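Local coordinates for protein insecticidal Delta-Endotoxin Cry8Ea1 (Bacillus Thuringiensis, PDB 3EB7) that acts as an insecticidal toxin on underground larvae of Holotrichia parallela, probably, as in other three-domain Cry toxins, by opening pores in gut-cell membranes, at residues A[11-16]-A[34-39]; A[15-20]-A[216-221]; A[19-24]-A[234-239]; A[230-235]-A[584-589]; A[400-405]-A[432-437]. All blocks are in the same frame, centred on the assembly; numbering follows the deposited sequence.

How the contacts relate
Contacts 1, 2 and 3 follow one another along helix 2-20 and its exit: 11-16 pairs with helix 26-40, 15-20 with the end of helix 198-220, while the turn in 19-24 that follows meets strand 234-235. Centres of contacts 1 and 2 lie about 10 Å apart, those of 2 and 3 about 7 Å. Contact 4 shares Thr-234 and Lys-235 with contact 3 and continues to the last strand, 578-588. Contact 5, nested inside the loop that contact 4 closes, packs against contacts 1 to 3, about 12 to 15 Å away between centres. Contacts 1 and 2 lie within the helical N-terminal domain; contacts 3 to 5 lead from it to the linker and the two beta domains.

Contact 1 (A[11-16]-A[34-39]); sequences ISLVGT and STLIDV
Leu-13 and Leu-36 bring their CA atoms to 7.1 Å where the helical segments 11-16 and 34-39 run almost exactly antiparallel, at 175°, with axes 10.8 Å apart. That spacing is wide for two helices, and the gap is bridged by the ends of side chains. Leu-13 and Val-39 meet end to end: the methyl CD1 of Leu-13 lies 3.6 Å from CG1 of Val-39 and close to its branch point and other methyl as well, so a single methyl is seated against the whole fork of the valine. CG1 is the branch of Val-39 that stands opposite its backbone N (chi1 178°). The same CD1 of Leu-13 also meets CD1 of Leu-36 at 4.0 Å, which places it between two residues of successive turns. One turn further along, Thr-16 and Thr-35 also meet end on, CG2 to CG2 at 3.9 Å, with the Thr-35 methyl equally near OG1 of Thr-16. Apolar dispersion contacts thus carry the pairing, grading from buried leucines to partly exposed threonines. The two segments belong to consecutive helices, 2-20 and 26-40, which form a helical hairpin in the N-terminal bundle. Helix 133-153 closes the leucine side, touching Leu-13 through Gln-138 and Leu-36 through Leu-145, while helix 65-93 packs on the far side of 34-39 at Ile-37.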
# COMPACT_ATOMS: atom_id res chain seq x y z
N ILE A 11 7.74 -1.82 -5.94
CA ILE A 11 6.42 -1.51 -6.54
C ILE A 11 6.09 -2.47 -7.66
O ILE A 11 4.95 -2.93 -7.79
CB ILE A 11 6.33 -0.05 -7.02
CG1 ILE A 11 6.02 0.86 -5.83
CG2 ILE A 11 5.26 0.10 -8.07
CD1 ILE A 11 6.12 2.34 -6.14
N SER A 12 7.11 -2.78 -8.46
CA SER A 12 6.97 -3.69 -9.57
C SER A 12 6.59 -5.11 -9.09
O SER A 12 5.74 -5.80 -9.69
CB SER A 12 8.31 -3.72 -10.32
OG SER A 12 8.37 -4.80 -11.22
N LEU A 13 7.26 -5.55 -8.02
CA LEU A 13 7.04 -6.85 -7.44
C LEU A 13 5.64 -6.96 -6.88
O LEU A 13 4.97 -7.94 -7.19
CB LEU A 13 8.08 -7.17 -6.36
CG LEU A 13 9.22 -8.14 -6.67
CD1 LEU A 13 9.48 -8.41 -8.17
CD2 LEU A 13 10.46 -7.61 -6.03
N VAL A 14 5.16 -5.96 -6.13
CA VAL A 14 3.78 -6.05 -5.64
C VAL A 14 2.74 -6.01 -6.76
O VAL A 14 1.73 -6.69 -6.69
CB VAL A 14 3.38 -5.11 -4.45
CG1 VAL A 14 4.44 -5.07 -3.40
CG2 VAL A 14 3.03 -3.77 -4.92
N GLY A 15 3.02 -5.25 -7.81
CA GLY A 15 2.16 -5.26 -8.97
C GLY A 15 2.08 -6.59 -9.68
O GLY A 15 1.02 -7.00 -10.14
N THR A 16 3.20 -7.28 -9.78
CA THR A 16 3.21 -8.57 -10.45
C THR A 16 2.44 -9.62 -9.66
O THR A 16 1.63 -10.35 -10.21
CB THR A 16 4.65 -9.10 -10.62
OG1 THR A 16 5.36 -8.20 -11.45
CG2 THR A 16 4.62 -10.46 -11.30
N SER A 34 9.57 -16.72 -13.21
CA SER A 34 10.39 -16.14 -14.27
C SER A 34 10.58 -14.60 -14.12
O SER A 34 11.70 -14.08 -14.18
CB SER A 34 9.79 -16.47 -15.62
OG SER A 34 10.69 -15.99 -16.58
N THR A 35 9.48 -13.90 -13.90
CA THR A 35 9.49 -12.47 -13.63
C THR A 35 10.21 -12.16 -12.32
O THR A 35 11.08 -11.31 -12.32
CB THR A 35 8.05 -11.90 -13.68
OG1 THR A 35 7.55 -12.05 -15.00
CG2 THR A 35 8.01 -10.45 -13.32
N LEU A 36 9.87 -12.85 -11.23
CA LEU A 36 10.49 -12.60 -9.92
C LEU A 36 12.00 -12.77 -9.93
O LEU A 36 12.73 -11.91 -9.43
CB LEU A 36 9.92 -13.53 -8.86
CG LEU A 36 8.73 -13.17 -7.95
CD1 LEU A 36 7.80 -12.01 -8.45
CD2 LEU A 36 7.93 -14.46 -7.69
N ILE A 37 12.46 -13.88 -10.52
CA ILE A 37 13.89 -14.15 -10.70
C ILE A 37 14.62 -13.10 -11.56
O ILE A 37 15.72 -12.71 -11.23
CB ILE A 37 14.12 -15.56 -11.22
CG1 ILE A 37 13.67 -16.56 -10.14
CG2 ILE A 37 15.59 -15.77 -11.62
CD1 ILE A 37 13.81 -18.05 -10.51
N ASP A 38 13.98 -12.62 -12.63
CA ASP A 38 14.55 -11.54 -13.44
C ASP A 38 14.74 -10.25 -12.68
O ASP A 38 15.73 -9.55 -12.92
CB ASP A 38 13.68 -11.22 -14.65
CG ASP A 38 14.03 -12.05 -15.85
OD1 ASP A 38 13.59 -11.64 -16.96
OD2 ASP A 38 14.71 -13.11 -15.71
N VAL A 39 13.79 -9.92 -11.80
CA VAL A 39 13.82 -8.67 -11.07
C VAL A 39 14.85 -8.79 -9.93
O VAL A 39 15.71 -7.91 -9.77
CB VAL A 39 12.40 -8.29 -10.56
CG1 VAL A 39 12.40 -6.97 -9.73
CG2 VAL A 39 11.45 -8.16 -11.73

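Contact 2 (A[15-20]-A[216-221]); sequences GTILGK and LDIMTL
Leu-221 pushes its forked end into the shallow hollow between Ile-17 and Leu-18 on the helix of segment 15-20. Its CD1 rests 4.1 Å from the CG2 branch of Ile-17, and CD2 comes to 3.3 Å from CD1 of Leu-18. The latter is tighter than ordinary van der Waals contact, so the exact placing of those two methyls is doubtful, though their side chains plainly cross at about a right angle. Beside this fork two bumps meet: the CD1 methyls of Ile-17 and Ile-218 touch at 3.7 Å, again with the chains crossing nearly perpendicular. Ile-218 can reach that far because CG1 extends opposite its backbone N (chi1 -164°) and carries CD1 across. Ile-17 therefore uses two branches at once, CG2 against CD1 of Leu-221 and CD1 against CD1 of Ile-218. This is packing within the alpha-helical bundle of the Cry toxin N-terminal domain, joining its first long helix, 2-20, to the end of its last, 198-220. Helix 133-153 lines the same hollow, with Asn-141 touching both Ile-17 and Ile-218. Behind the leucine fork, Thr-220 OG1 donates to the carbonyl O of Leu-216 at 2.7 Å, 41° out of its plane; the same oxygen also accepts the amide N of Thr-220. Leu-18 also packs against Ser-436, of the neighbouring domain.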
# COMPACT_ATOMS: atom_id res chain seq x y z
N GLY A 15 3.02 -5.25 -7.81
CA GLY A 15 2.16 -5.26 -8.97
C GLY A 15 2.08 -6.59 -9.68
O GLY A 15 1.02 -7.00 -10.14
N THR A 16 3.20 -7.28 -9.78
CA THR A 16 3.21 -8.57 -10.45
C THR A 16 2.44 -9.62 -9.66
O THR A 16 1.63 -10.35 -10.21
CB THR A 16 4.65 -9.10 -10.62
OG1 THR A 16 5.36 -8.20 -11.45
CG2 THR A 16 4.62 -10.46 -11.30
N ILE A 17 2.74 -9.73 -8.37
CA ILE A 17 2.06 -10.66 -7.48
C ILE A 17 0.53 -10.37 -7.37
O ILE A 17 -0.28 -11.30 -7.37
CB ILE A 17 2.74 -10.70 -6.10
CG1 ILE A 17 4.11 -11.37 -6.24
CG2 ILE A 17 1.88 -11.43 -5.09
CD1 ILE A 17 5.15 -10.82 -5.24
N LEU A 18 0.16 -9.10 -7.32
CA LEU A 18 -1.23 -8.73 -7.22
C LEU A 18 -2.00 -9.29 -8.42
O LEU A 18 -3.17 -9.66 -8.30
CB LEU A 18 -1.36 -7.20 -7.13
CG LEU A 18 -2.15 -6.44 -6.04
CD1 LEU A 18 -2.44 -7.21 -4.79
CD2 LEU A 18 -1.46 -5.12 -5.72
N GLY A 19 -1.35 -9.38 -9.58
CA GLY A 19 -1.95 -9.91 -10.82
C GLY A 19 -2.12 -11.42 -10.84
O GLY A 19 -2.93 -11.96 -11.63
N LYS A 20 -1.37 -12.12 -9.99
CA LYS A 20 -1.45 -13.58 -9.88
C LYS A 20 -2.06 -14.10 -8.55
O LYS A 20 -2.02 -15.30 -8.25
CB LYS A 20 -0.05 -14.21 -10.03
CG LYS A 20 0.69 -13.97 -11.38
CD LYS A 20 -0.12 -14.36 -12.59
CE LYS A 20 0.62 -14.04 -13.92
NZ LYS A 20 1.84 -14.89 -14.08
N LEU A 216 5.61 -2.94 4.03
CA LEU A 216 4.20 -3.11 4.34
C LEU A 216 3.33 -3.63 3.22
O LEU A 216 2.53 -4.54 3.44
CB LEU A 216 3.60 -1.82 4.93
CG LEU A 216 4.23 -1.31 6.23
CD1 LEU A 216 3.38 -0.19 6.68
CD2 LEU A 216 4.38 -2.44 7.36
N ASP A 217 3.46 -3.06 2.02
CA ASP A 217 2.60 -3.46 0.87
C ASP A 217 2.77 -4.93 0.49
O ASP A 217 1.78 -5.61 0.22
CB ASP A 217 2.82 -2.55 -0.37
CG ASP A 217 2.20 -1.12 -0.20
OD1 ASP A 217 1.47 -0.90 0.84
OD2 ASP A 217 2.43 -0.22 -1.09
N ILE A 218 4.00 -5.44 0.46
CA ILE A 218 4.15 -6.87 0.11
C ILE A 218 3.69 -7.80 1.27
O ILE A 218 3.10 -8.84 1.05
CB ILE A 218 5.58 -7.27 -0.41
CG1 ILE A 218 5.53 -8.63 -1.11
CG2 ILE A 218 6.61 -7.30 0.72
CD1 ILE A 218 4.54 -8.69 -2.27
N MET A 219 3.96 -7.39 2.49
CA MET A 219 3.56 -8.13 3.67
C MET A 219 2.03 -8.27 3.72
O MET A 219 1.50 -9.32 4.07
CB MET A 219 4.16 -7.44 4.91
CG MET A 219 3.74 -8.03 6.25
SD MET A 219 2.27 -7.19 6.92
CE MET A 219 2.64 -5.47 6.69
N THR A 220 1.31 -7.21 3.33
CA THR A 220 -0.16 -7.20 3.29
C THR A 220 -0.70 -8.39 2.47
O THR A 220 -1.79 -8.91 2.76
CB THR A 220 -0.73 -5.84 2.74
OG1 THR A 220 -0.21 -4.76 3.51
CG2 THR A 220 -2.25 -5.77 2.83
N LEU A 221 0.06 -8.82 1.46
CA LEU A 221 -0.42 -9.86 0.55
C LEU A 221 -0.15 -11.29 1.07
O LEU A 221 -0.70 -12.27 0.54
CB LEU A 221 0.17 -9.65 -0.85
CG LEU A 221 -0.00 -8.26 -1.49
CD1 LEU A 221 0.75 -8.18 -2.78
CD2 LEU A 221 -1.49 -8.00 -1.77

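Contact 3 (A[19-24]-A[234-239]); sequences GKLGVP and TKAQLT
Leu-21 makes the first touch with 234-239, just past Gly-19 and Lys-20, where the weakly bonded end of helix 2-20 gives way to a type II beta turn. That turn runs from Lys-20 to Val-23 and is closed by the amide of Val-23 on the carbonyl of Lys-20, 3.1 Å from N to O. Inside it, Leu-21 uses both its carbonyl and its side chain. Its carbonyl O accepts the amide N of Thr-234 at 3.0 Å in a nearly straight bond (166°), although the donor stands 49° above the carbonyl plane. Its side chain runs along the other backbone: CB lies 3.6 Å from Thr-234 O, and CD2 goes on to the methyl CB of Ala-236 at 3.5 Å. Gly-22 follows with positive phi (76°), and its bare CA comes to 4.3 Å from Thr-234 N, letting the two backbones close up. The side chain of Val-23 then packs on Glu-233 and Pro-28. Lys-235, for its part, bonds through its backbone to Ile-448 and Gln-450 of strand 448-452. One buried backbone N-H...O hydrogen bond flanked by apolar contacts thus satisfies a carbonyl at the turn and fixes the helical domain's loop to the start of the linking strand.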
# COMPACT_ATOMS: atom_id res chain seq x y z
N GLY A 19 -1.35 -9.38 -9.58
CA GLY A 19 -1.95 -9.91 -10.82
C GLY A 19 -2.12 -11.42 -10.84
O GLY A 19 -2.93 -11.96 -11.63
N LYS A 20 -1.37 -12.12 -9.99
CA LYS A 20 -1.45 -13.58 -9.88
C LYS A 20 -2.06 -14.10 -8.55
O LYS A 20 -2.02 -15.30 -8.25
CB LYS A 20 -0.05 -14.21 -10.03
CG LYS A 20 0.69 -13.97 -11.38
CD LYS A 20 -0.12 -14.36 -12.59
CE LYS A 20 0.62 -14.04 -13.92
NZ LYS A 20 1.84 -14.89 -14.08
N LEU A 21 -2.60 -13.21 -7.74
CA LEU A 21 -3.07 -13.58 -6.40
C LEU A 21 -4.11 -14.71 -6.46
O LEU A 21 -5.07 -14.62 -7.20
CB LEU A 21 -3.58 -12.34 -5.65
CG LEU A 21 -3.20 -12.12 -4.19
CD1 LEU A 21 -1.71 -12.30 -3.94
CD2 LEU A 21 -3.64 -10.73 -3.78
N GLY A 22 -3.85 -15.80 -5.72
CA GLY A 22 -4.77 -16.95 -5.63
C GLY A 22 -4.82 -17.90 -6.82
O GLY A 22 -5.58 -18.88 -6.81
N VAL A 23 -4.02 -17.65 -7.85
CA VAL A 23 -4.05 -18.53 -9.03
C VAL A 23 -3.38 -19.88 -8.73
O VAL A 23 -2.23 -19.90 -8.25
CB VAL A 23 -3.43 -17.82 -10.28
CG1 VAL A 23 -3.34 -18.75 -11.45
CG2 VAL A 23 -4.27 -16.58 -10.64
N PRO A 24 -4.09 -21.01 -8.96
CA PRO A 24 -3.50 -22.33 -8.64
C PRO A 24 -2.80 -23.06 -9.80
O PRO A 24 -2.11 -24.05 -9.55
CB PRO A 24 -4.71 -23.14 -8.17
CG PRO A 24 -5.93 -22.41 -8.76
CD PRO A 24 -5.45 -21.16 -9.48
N THR A 234 -7.96 -14.11 -6.43
CA THR A 234 -8.41 -13.11 -5.45
C THR A 234 -8.07 -11.66 -5.85
O THR A 234 -6.95 -11.38 -6.24
CB THR A 234 -7.74 -13.40 -4.07
OG1 THR A 234 -8.13 -14.71 -3.66
CG2 THR A 234 -8.16 -12.37 -2.99
N LYS A 235 -9.05 -10.76 -5.71
CA LYS A 235 -8.85 -9.32 -5.94
C LYS A 235 -8.56 -8.56 -4.64
O LYS A 235 -9.50 -8.18 -3.94
CB LYS A 235 -10.08 -8.68 -6.62
CG LYS A 235 -10.43 -9.15 -8.04
CD LYS A 235 -9.25 -9.08 -9.05
CE LYS A 235 -8.76 -7.65 -9.29
NZ LYS A 235 -9.11 -7.15 -10.65
N ALA A 236 -7.28 -8.33 -4.34
CA ALA A 236 -6.88 -7.51 -3.17
C ALA A 236 -6.74 -5.99 -3.47
O ALA A 236 -6.39 -5.61 -4.57
CB ALA A 236 -5.57 -8.05 -2.52
N GLN A 237 -7.01 -5.16 -2.47
CA GLN A 237 -6.92 -3.71 -2.61
C GLN A 237 -6.07 -3.14 -1.49
O GLN A 237 -6.30 -3.46 -0.32
CB GLN A 237 -8.32 -3.08 -2.49
CG GLN A 237 -9.38 -3.78 -3.30
CD GLN A 237 -10.59 -2.94 -3.53
OE1 GLN A 237 -10.51 -1.88 -4.15
NE2 GLN A 237 -11.72 -3.39 -3.03
N LEU A 238 -5.14 -2.25 -1.82
CA LEU A 238 -4.37 -1.50 -0.81
C LEU A 238 -4.96 -0.12 -0.72
O LEU A 238 -4.85 0.64 -1.67
CB LEU A 238 -2.89 -1.42 -1.18
CG LEU A 238 -2.16 -2.74 -1.43
CD1 LEU A 238 -0.71 -2.49 -1.84
CD2 LEU A 238 -2.19 -3.58 -0.19
N THR A 239 -5.57 0.22 0.43
CA THR A 239 -6.33 1.46 0.56
C THR A 239 -5.61 2.58 1.26
O THR A 239 -6.08 3.71 1.24
CB THR A 239 -7.71 1.27 1.23
OG1 THR A 239 -7.55 0.78 2.58
CG2 THR A 239 -8.67 0.37 0.36

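Contact 4 (A[230-235]-A[584-589]); sequences YPMETK and ELIPVN
The phenol OH of Tyr-230 donates a short hydrogen bond to Glu-584, 2.6 Å from OH to OE2. The carboxylate oxygen receives it on its syn lone pair and lies near the plane of the ring, at its edge, while ring and carboxylate planes are turned 69° apart. Past its CG, Glu-584 is fully extended (chi2 -180°), which carries the acid group from strand 578-588 across to the tyrosine. Met-232 makes the looser second patch: CE lies 4.4 Å from CG2 of Ile-586 and SD 4.5 Å from CD of Pro-587. A next layer holds these groups in place. OE1 of Glu-584 forms a salt bridge with Arg-502 and OE2 another with Arg-582, so the buried carboxylate has two arginines besides the phenol; their charges probably keep it ionised. Arg-502 also makes a cation-pi contact with the Tyr-230 ring. Within 230-235, Thr-234 OG1 donates to Met-232 O at 3.1 Å, in the carbonyl plane, and braces the bend leading into strand 234-235. Strand 448-452 lies between the two segments, parallel to 234-235 and antiparallel to 578-588, so the domain linker is added to the edge of a sheet in the C-terminal, galactose-binding-like domain. Phe-546 of strand 545-548 packs on both Tyr-230 and Glu-584, and strand 498-507 flanks 578-588 through Arg-500 and Arg-502.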
# COMPACT_ATOMS: atom_id res chain seq x y z
N TYR A 230 -7.55 -19.13 0.29
CA TYR A 230 -7.74 -18.50 -1.02
C TYR A 230 -7.47 -19.51 -2.16
O TYR A 230 -6.41 -19.47 -2.79
CB TYR A 230 -6.87 -17.23 -1.15
CG TYR A 230 -7.16 -16.20 -0.04
CD1 TYR A 230 -6.50 -16.27 1.19
CD2 TYR A 230 -8.12 -15.20 -0.21
CE1 TYR A 230 -6.78 -15.38 2.21
CE2 TYR A 230 -8.39 -14.28 0.81
CZ TYR A 230 -7.73 -14.39 2.00
OH TYR A 230 -8.00 -13.51 3.01
N PRO A 231 -8.42 -20.45 -2.39
CA PRO A 231 -8.22 -21.53 -3.35
C PRO A 231 -8.44 -21.09 -4.82
O PRO A 231 -8.32 -21.90 -5.74
CB PRO A 231 -9.27 -22.55 -2.92
CG PRO A 231 -10.43 -21.70 -2.45
CD PRO A 231 -9.74 -20.57 -1.71
N MET A 232 -8.76 -19.83 -5.03
CA MET A 232 -8.99 -19.33 -6.35
C MET A 232 -8.55 -17.87 -6.43
O MET A 232 -8.35 -17.21 -5.41
CB MET A 232 -10.48 -19.45 -6.74
CG MET A 232 -11.40 -18.43 -6.10
SD MET A 232 -13.17 -18.81 -6.22
CE MET A 232 -13.41 -19.79 -4.74
N GLU A 233 -8.42 -17.39 -7.66
CA GLU A 233 -8.10 -16.01 -7.95
C GLU A 233 -8.78 -15.01 -6.99
O GLU A 233 -10.01 -15.06 -6.77
CB GLU A 233 -8.46 -15.72 -9.41
CG GLU A 233 -8.05 -14.34 -9.86
CD GLU A 233 -7.87 -14.27 -11.37
OE1 GLU A 233 -8.11 -13.17 -11.93
OE2 GLU A 233 -7.49 -15.31 -11.97
N THR A 234 -7.96 -14.11 -6.43
CA THR A 234 -8.41 -13.11 -5.45
C THR A 234 -8.07 -11.66 -5.85
O THR A 234 -6.95 -11.38 -6.24
CB THR A 234 -7.74 -13.40 -4.07
OG1 THR A 234 -8.13 -14.71 -3.66
CG2 THR A 234 -8.16 -12.37 -2.99
N LYS A 235 -9.05 -10.76 -5.71
CA LYS A 235 -8.85 -9.32 -5.94
C LYS A 235 -8.56 -8.56 -4.64
O LYS A 235 -9.50 -8.18 -3.94
CB LYS A 235 -10.08 -8.68 -6.62
CG LYS A 235 -10.43 -9.15 -8.04
CD LYS A 235 -9.25 -9.08 -9.05
CE LYS A 235 -8.76 -7.65 -9.29
NZ LYS A 235 -9.11 -7.15 -10.65
N GLU A 584 -14.95 -10.24 2.40
CA GLU A 584 -14.60 -11.00 1.20
C GLU A 584 -15.86 -11.70 0.76
O GLU A 584 -16.59 -12.29 1.57
CB GLU A 584 -13.45 -11.99 1.44
CG GLU A 584 -12.25 -11.34 2.17
CD GLU A 584 -11.10 -12.31 2.41
OE1 GLU A 584 -11.34 -13.52 2.52
OE2 GLU A 584 -9.94 -11.86 2.50
N LEU A 585 -16.11 -11.57 -0.55
CA LEU A 585 -17.24 -12.15 -1.24
C LEU A 585 -16.72 -13.32 -2.04
O LEU A 585 -15.78 -13.19 -2.82
CB LEU A 585 -17.89 -11.11 -2.15
CG LEU A 585 -18.73 -10.09 -1.38
CD1 LEU A 585 -18.87 -8.77 -2.16
CD2 LEU A 585 -20.10 -10.70 -1.07
N ILE A 586 -17.37 -14.47 -1.82
CA ILE A 586 -16.92 -15.75 -2.34
C ILE A 586 -18.08 -16.30 -3.15
O ILE A 586 -19.14 -16.59 -2.59
CB ILE A 586 -16.53 -16.71 -1.15
CG1 ILE A 586 -15.46 -16.07 -0.27
CG2 ILE A 586 -16.11 -18.14 -1.64
CD1 ILE A 586 -15.56 -16.41 1.19
N PRO A 587 -17.88 -16.49 -4.47
CA PRO A 587 -18.95 -17.09 -5.30
C PRO A 587 -19.24 -18.57 -4.89
O PRO A 587 -18.33 -19.38 -4.73
CB PRO A 587 -18.39 -16.99 -6.74
CG PRO A 587 -17.23 -16.09 -6.64
CD PRO A 587 -16.68 -16.22 -5.28
N VAL A 588 -20.51 -18.88 -4.72
CA VAL A 588 -20.95 -20.21 -4.31
C VAL A 588 -21.60 -20.80 -5.55
O VAL A 588 -22.46 -20.18 -6.16
CB VAL A 588 -21.95 -20.09 -3.12
CG1 VAL A 588 -22.59 -21.43 -2.78
CG2 VAL A 588 -21.25 -19.51 -1.93
N ASN A 589 -21.15 -21.99 -5.94
CA ASN A 589 -21.65 -22.65 -7.13
C ASN A 589 -22.29 -24.02 -6.87
O ASN A 589 -22.95 -24.61 -7.75
CB ASN A 589 -20.54 -22.72 -8.19
CG ASN A 589 -20.06 -21.33 -8.61
OD1 ASN A 589 -20.83 -20.53 -9.15
ND2 ASN A 589 -18.79 -21.03 -8.37
OXT ASN A 589 -22.18 -24.57 -5.76

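Contact 5 (A[400-405]-A[432-437]); sequences PPETLD and WTHRSA
Glu-402 sets CG opposite its carbonyl carbon (chi1 -76°) and then extends straight, while His-434 sends its ring off opposite the backbone N (chi1 -162°), and the two ends come near each other without bonding. OE2 of Glu-402 stops 4.1 Å from CE1 of His-434 and 4.4 Å from CB of Arg-435. The side chains cross at about a right angle, yet carboxylate and imidazole planes are only 27° apart. The adjacent ring atom ND1 is held by the residue's own type I beta turn, His-434 to Ala-437: it accepts the amide N of Ser-436 at 3.0 Å, tilted from the ring plane, and hydrogen-bonds OG of Ser-436 at 2.8 Å, a hydroxyl that also takes the amide of Leu-238. NH1 of Arg-435 is hydrogen-bonded to the carbonyl oxygens of Tyr-412 and Glu-410. Helix 2-20 lies against both residues, Ile-11 on Glu-402 and Leu-18 on His-434, seating the N-terminal domain on the central beta domain. With NE2 of His-434 at 4.3 Å and NH1 of Arg-435 at 5.9 Å from OE2, the contact is loose packing; any attraction to the arginine would be long-range, and Ala-411 separately holds the Glu-402 backbone.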
# COMPACT_ATOMS: atom_id res chain seq x y z
N PRO A 400 6.95 5.28 -8.80
CA PRO A 400 7.16 4.88 -10.19
C PRO A 400 6.07 3.98 -10.73
O PRO A 400 5.31 3.41 -9.95
CB PRO A 400 8.50 4.11 -10.16
CG PRO A 400 8.59 3.57 -8.78
CD PRO A 400 7.98 4.70 -7.90
N PRO A 401 5.97 3.86 -12.06
CA PRO A 401 5.09 2.84 -12.65
C PRO A 401 5.56 1.41 -12.28
O PRO A 401 6.69 1.22 -11.81
CB PRO A 401 5.21 3.10 -14.16
CG PRO A 401 5.70 4.46 -14.28
CD PRO A 401 6.62 4.68 -13.10
N GLU A 402 4.67 0.44 -12.48
CA GLU A 402 4.91 -0.94 -12.10
C GLU A 402 5.83 -1.64 -13.10
O GLU A 402 6.31 -2.76 -12.84
CB GLU A 402 3.56 -1.70 -12.00
CG GLU A 402 2.80 -1.34 -10.73
CD GLU A 402 1.43 -2.03 -10.60
OE1 GLU A 402 1.15 -2.96 -11.40
OE2 GLU A 402 0.65 -1.62 -9.68
N THR A 403 6.06 -0.98 -14.23
CA THR A 403 6.93 -1.48 -15.30
C THR A 403 7.34 -0.30 -16.20
O THR A 403 6.69 0.76 -16.20
CB THR A 403 6.19 -2.55 -16.16
OG1 THR A 403 7.11 -3.13 -17.09
CG2 THR A 403 5.04 -1.93 -16.97
N LEU A 404 8.43 -0.49 -16.94
CA LEU A 404 8.78 0.40 -18.04
C LEU A 404 8.47 -0.24 -19.42
O LEU A 404 8.64 0.40 -20.47
CB LEU A 404 10.24 0.84 -17.94
CG LEU A 404 10.61 1.69 -16.71
CD1 LEU A 404 12.12 1.85 -16.61
CD2 LEU A 404 9.89 3.06 -16.68
N ASP A 405 7.98 -1.48 -19.42
CA ASP A 405 7.59 -2.16 -20.67
C ASP A 405 6.27 -1.67 -21.29
O ASP A 405 5.77 -2.28 -22.27
CB ASP A 405 7.47 -3.66 -20.43
CG ASP A 405 8.78 -4.27 -20.00
OD1 ASP A 405 9.83 -3.58 -20.17
OD2 ASP A 405 8.74 -5.43 -19.49
N TRP A 432 -1.47 10.14 -2.18
CA TRP A 432 -1.75 9.24 -3.29
C TRP A 432 -2.34 7.94 -2.82
O TRP A 432 -1.95 7.45 -1.77
CB TRP A 432 -0.44 8.93 -4.04
CG TRP A 432 0.31 10.14 -4.47
CD1 TRP A 432 1.04 11.00 -3.67
CD2 TRP A 432 0.45 10.61 -5.80
NE1 TRP A 432 1.60 11.98 -4.46
CE2 TRP A 432 1.25 11.75 -5.76
CE3 TRP A 432 -0.03 10.16 -7.03
CZ2 TRP A 432 1.57 12.47 -6.92
CZ3 TRP A 432 0.30 10.87 -8.17
CH2 TRP A 432 1.08 12.01 -8.11
N THR A 433 -3.20 7.34 -3.65
CA THR A 433 -3.76 6.02 -3.38
C THR A 433 -3.25 5.04 -4.41
O THR A 433 -2.92 5.43 -5.52
CB THR A 433 -5.31 6.00 -3.34
OG1 THR A 433 -5.85 6.57 -4.53
CG2 THR A 433 -5.84 6.80 -2.11
N HIS A 434 -3.18 3.77 -4.02
CA HIS A 434 -2.70 2.66 -4.87
C HIS A 434 -3.69 2.26 -5.98
O HIS A 434 -4.95 2.25 -5.80
CB HIS A 434 -2.32 1.44 -3.99
CG HIS A 434 -1.45 0.44 -4.68
ND1 HIS A 434 -1.95 -0.58 -5.46
CD2 HIS A 434 -0.10 0.30 -4.70
CE1 HIS A 434 -0.95 -1.29 -5.96
NE2 HIS A 434 0.18 -0.78 -5.51
N ARG A 435 -3.12 1.92 -7.14
CA ARG A 435 -3.88 1.45 -8.30
C ARG A 435 -4.82 0.28 -7.96
O ARG A 435 -5.91 0.22 -8.49
CB ARG A 435 -2.91 1.03 -9.42
CG ARG A 435 -3.55 0.49 -10.71
CD ARG A 435 -4.15 1.60 -11.59
NE ARG A 435 -4.54 1.14 -12.94
CZ ARG A 435 -3.71 0.97 -13.98
NH1 ARG A 435 -2.41 1.19 -13.87
NH2 ARG A 435 -4.18 0.55 -15.15
N SER A 436 -4.44 -0.63 -7.06
CA SER A 436 -5.31 -1.81 -6.75
C SER A 436 -6.66 -1.45 -6.13
O SER A 436 -7.56 -2.26 -6.09
CB SER A 436 -4.59 -2.80 -5.81
OG SER A 436 -4.14 -2.16 -4.63
N ALA A 437 -6.78 -0.24 -5.61
CA ALA A 437 -7.97 0.22 -4.94
C ALA A 437 -8.92 0.87 -5.96
O ALA A 437 -8.74 2.00 -6.38
CB ALA A 437 -7.57 1.18 -3.84